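Local coordinates for putative YfrE protein (Vibrio parahaemolyticus RIMD 2210633, PDB 3BEE) that is of unknown function but, as a TPR-repeat part of a CcmH-like protein, probably serves protein-protein contacts in cytochrome c biogenesis, at residues I49-F54 and D64-L69. Numbering follows the deposited sequence.
Sequences IANDHF and DTWVLL. With EDO (1,2-ethanediol), chain D.
Asn-51 OD1 takes two hydrogen bonds, and through one of them it reaches Trp-66: a water donates to OD1 and accepts from Trp-66 NE1 at 2.9 Å, while O1 of a 1,2-ethanediol, probably from the crystallisation liquor, donates to OD1 at 2.7 Å. The bridge joins helices 43-55 and 59-70, whose short segments run antiparallel (160° between directions, axes 9.2 Å apart) as a helical hairpin, consistent with the TPR family to which this region belongs. No direct hydrogen bond crosses between the segments, so apart from the water the join is made by packing. At its centre lies a CH-pi contact: Ala-50 CB sits 3.4 Å from the centroid of the five-membered ring of Trp-66, 20° from the perpendicular through that ring, which places the methyl over the face. Trp-66 CG lies beside its own backbone N (chi1 -77°), a setting that helps bring the indole over Ala-50. Phe-54 CD1 meets the six-membered end of that indole at its edge, 3.8 Å from Trp-66 CH2, and the indole also packs against Ile-82, Ser-85 and Ile-86 of helix 79-92. The backbones come nearest at Ala-50 and Thr-65, whose CA atoms are 5.4 Å apart, consistent with the small alanine side chain. Thr-65 turns its two branches to different neighbours: OG1, hydrogen-bonded to Glu-61 O within its own helix, lies at the edge of the His-53 ring, whose ND1 is hydrogen-bonded to Arg-58 NE, whereas methyl CG2 packs 3.8 Å from Ile-49 CG2.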
loop_
_atom_site.group_PDB
_atom_site.type_symbol
_atom_site.label_atom_id
_atom_site.label_comp_id
_atom_site.label_asym_id
_atom_site.label_seq_id
_atom_site.Cartn_x
_atom_site.Cartn_y
_atom_site.Cartn_z
ATOM N N ILE A 49 -0.919 2.087 1.302
ATOM C CA ILE A 49 -2.118 2.814 0.900
ATOM C C ILE A 49 -3.397 2.032 1.262
ATOM O O ILE A 49 -4.346 2.604 1.858
ATOM C CB ILE A 49 -2.058 3.155 -0.619
ATOM C CG1 ILE A 49 -0.971 4.230 -0.896
ATOM C CG2 ILE A 49 -3.455 3.600 -1.161
ATOM C CD1 ILE A 49 -0.512 4.320 -2.382
ATOM N N ALA A 50 -3.422 0.746 0.906
ATOM C CA ALA A 50 -4.558 -0.159 1.256
ATOM C C ALA A 50 -4.754 -0.259 2.755
ATOM O O ALA A 50 -5.875 -0.233 3.224
ATOM C CB ALA A 50 -4.336 -1.576 0.692
ATOM N N ASN A 51 -3.658 -0.437 3.497
ATOM C CA ASN A 51 -3.721 -0.587 4.935
ATOM C C ASN A 51 -4.249 0.681 5.538
ATOM O O ASN A 51 -5.056 0.620 6.435
ATOM C CB ASN A 51 -2.323 -0.892 5.531
ATOM C CG ASN A 51 -1.876 -2.318 5.260
ATOM O OD1 ASN A 51 -2.668 -3.134 4.809
ATOM N ND2 ASN A 51 -0.601 -2.630 5.555
ATOM N N ASP A 52 -3.784 1.833 5.051
ATOM C CA ASP A 52 -4.288 3.109 5.542
ATOM C C ASP A 52 -5.811 3.276 5.331
ATOM O O ASP A 52 -6.528 3.734 6.228
ATOM C CB ASP A 52 -3.542 4.286 4.893
ATOM C CG ASP A 52 -4.126 5.635 5.306
ATOM O OD1 ASP A 52 -4.074 5.943 6.510
ATOM O OD2 ASP A 52 -4.637 6.391 4.436
ATOM N N HIS A 53 -6.297 2.946 4.131
ATOM C CA HIS A 53 -7.741 2.864 3.890
ATOM C C HIS A 53 -8.416 1.949 4.935
ATOM O O HIS A 53 -9.387 2.330 5.577
ATOM C CB HIS A 53 -7.997 2.340 2.469
ATOM C CG HIS A 53 -7.739 3.349 1.391
ATOM N ND1 HIS A 53 -8.210 4.648 1.457
ATOM C CD2 HIS A 53 -7.088 3.244 0.203
ATOM C CE1 HIS A 53 -7.860 5.300 0.351
ATOM N NE2 HIS A 53 -7.173 4.471 -0.417
ATOM N N PHE A 54 -7.878 0.748 5.119
ATOM C CA PHE A 54 -8.509 -0.234 5.994
ATOM C C PHE A 54 -8.648 0.306 7.434
ATOM O O PHE A 54 -9.726 0.238 8.030
ATOM C CB PHE A 54 -7.704 -1.536 5.971
ATOM C CG PHE A 54 -8.333 -2.661 6.757
ATOM C CD1 PHE A 54 -9.175 -3.577 6.132
ATOM C CD2 PHE A 54 -8.064 -2.807 8.126
ATOM C CE1 PHE A 54 -9.780 -4.641 6.861
ATOM C CE2 PHE A 54 -8.660 -3.881 8.871
ATOM C CZ PHE A 54 -9.505 -4.787 8.219
ATOM N N ASP A 64 -10.118 -1.958 -3.444
ATOM C CA ASP A 64 -9.757 -1.450 -4.767
ATOM C C ASP A 64 -8.238 -1.400 -4.932
ATOM O O ASP A 64 -7.727 -1.677 -6.003
ATOM C CB ASP A 64 -10.320 -0.038 -4.969
ATOM C CG ASP A 64 -11.837 -0.023 -5.097
ATOM O OD1 ASP A 64 -12.437 -1.088 -5.296
ATOM O OD2 ASP A 64 -12.437 1.059 -4.968
ATOM N N THR A 65 -7.543 -1.013 -3.866
ATOM C CA THR A 65 -6.073 -0.890 -3.885
ATOM C C THR A 65 -5.440 -2.285 -3.931
ATOM O O THR A 65 -4.483 -2.508 -4.665
ATOM C CB THR A 65 -5.546 -0.096 -2.662
ATOM O OG1 THR A 65 -6.311 1.106 -2.510
ATOM C CG2 THR A 65 -4.076 0.260 -2.840
ATOM N N TRP A 66 -5.981 -3.208 -3.150
ATOM C CA TRP A 66 -5.485 -4.594 -3.144
ATOM C C TRP A 66 -5.757 -5.295 -4.472
ATOM O O TRP A 66 -4.921 -6.056 -4.946
ATOM C CB TRP A 66 -6.080 -5.398 -1.976
ATOM C CG TRP A 66 -5.445 -5.109 -0.640
ATOM C CD1 TRP A 66 -4.080 -4.980 -0.369
ATOM C CD2 TRP A 66 -6.123 -4.919 0.620
ATOM N NE1 TRP A 66 -3.895 -4.719 0.983
ATOM C CE2 TRP A 66 -5.121 -4.681 1.608
ATOM C CE3 TRP A 66 -7.472 -4.944 1.012
ATOM C CZ2 TRP A 66 -5.437 -4.451 2.976
ATOM C CZ3 TRP A 66 -7.794 -4.719 2.348
ATOM C CH2 TRP A 66 -6.775 -4.459 3.325
ATOM N N VAL A 67 -6.915 -5.030 -5.077
ATOM C CA VAL A 67 -7.268 -5.664 -6.341
ATOM C C VAL A 67 -6.330 -5.142 -7.446
ATOM O O VAL A 67 -5.901 -5.901 -8.311
ATOM C CB VAL A 67 -8.761 -5.460 -6.690
ATOM C CG1 VAL A 67 -9.077 -5.971 -8.128
ATOM C CG2 VAL A 67 -9.665 -6.168 -5.678
ATOM N N LEU A 68 -5.998 -3.854 -7.377
ATOM C CA LEU A 68 -5.014 -3.230 -8.251
ATOM C C LEU A 68 -3.624 -3.859 -8.055
ATOM O O LEU A 68 -2.957 -4.210 -9.017
ATOM C CB LEU A 68 -4.985 -1.699 -8.042
ATOM C CG LEU A 68 -4.046 -0.890 -8.945
ATOM C CD1 LEU A 68 -4.498 -0.881 -10.422
ATOM C CD2 LEU A 68 -3.897 0.549 -8.457
ATOM N N LEU A 69 -3.218 -4.037 -6.809
ATOM C CA LEU A 69 -1.950 -4.710 -6.504
ATOM C C LEU A 69 -1.893 -6.127 -7.101
ATOM O O LEU A 69 -0.846 -6.543 -7.602
ATOM C CB LEU A 69 -1.710 -4.742 -4.982
ATOM C CG LEU A 69 -0.451 -5.442 -4.437
ATOM C CD1 LEU A 69 0.841 -4.988 -5.175
ATOM C CD2 LEU A 69 -0.335 -5.201 -2.947
HETATM C C1 EDO D . -4.794 -5.169 7.342
HETATM O O1 EDO D . -4.322 -3.951 6.723
HETATM C C2 EDO D . -5.437 -6.096 6.317
HETATM O O2 EDO D . -6.417 -6.902 6.980
HETATM O O HOH W 1 -1.539 -4.996 2.666
#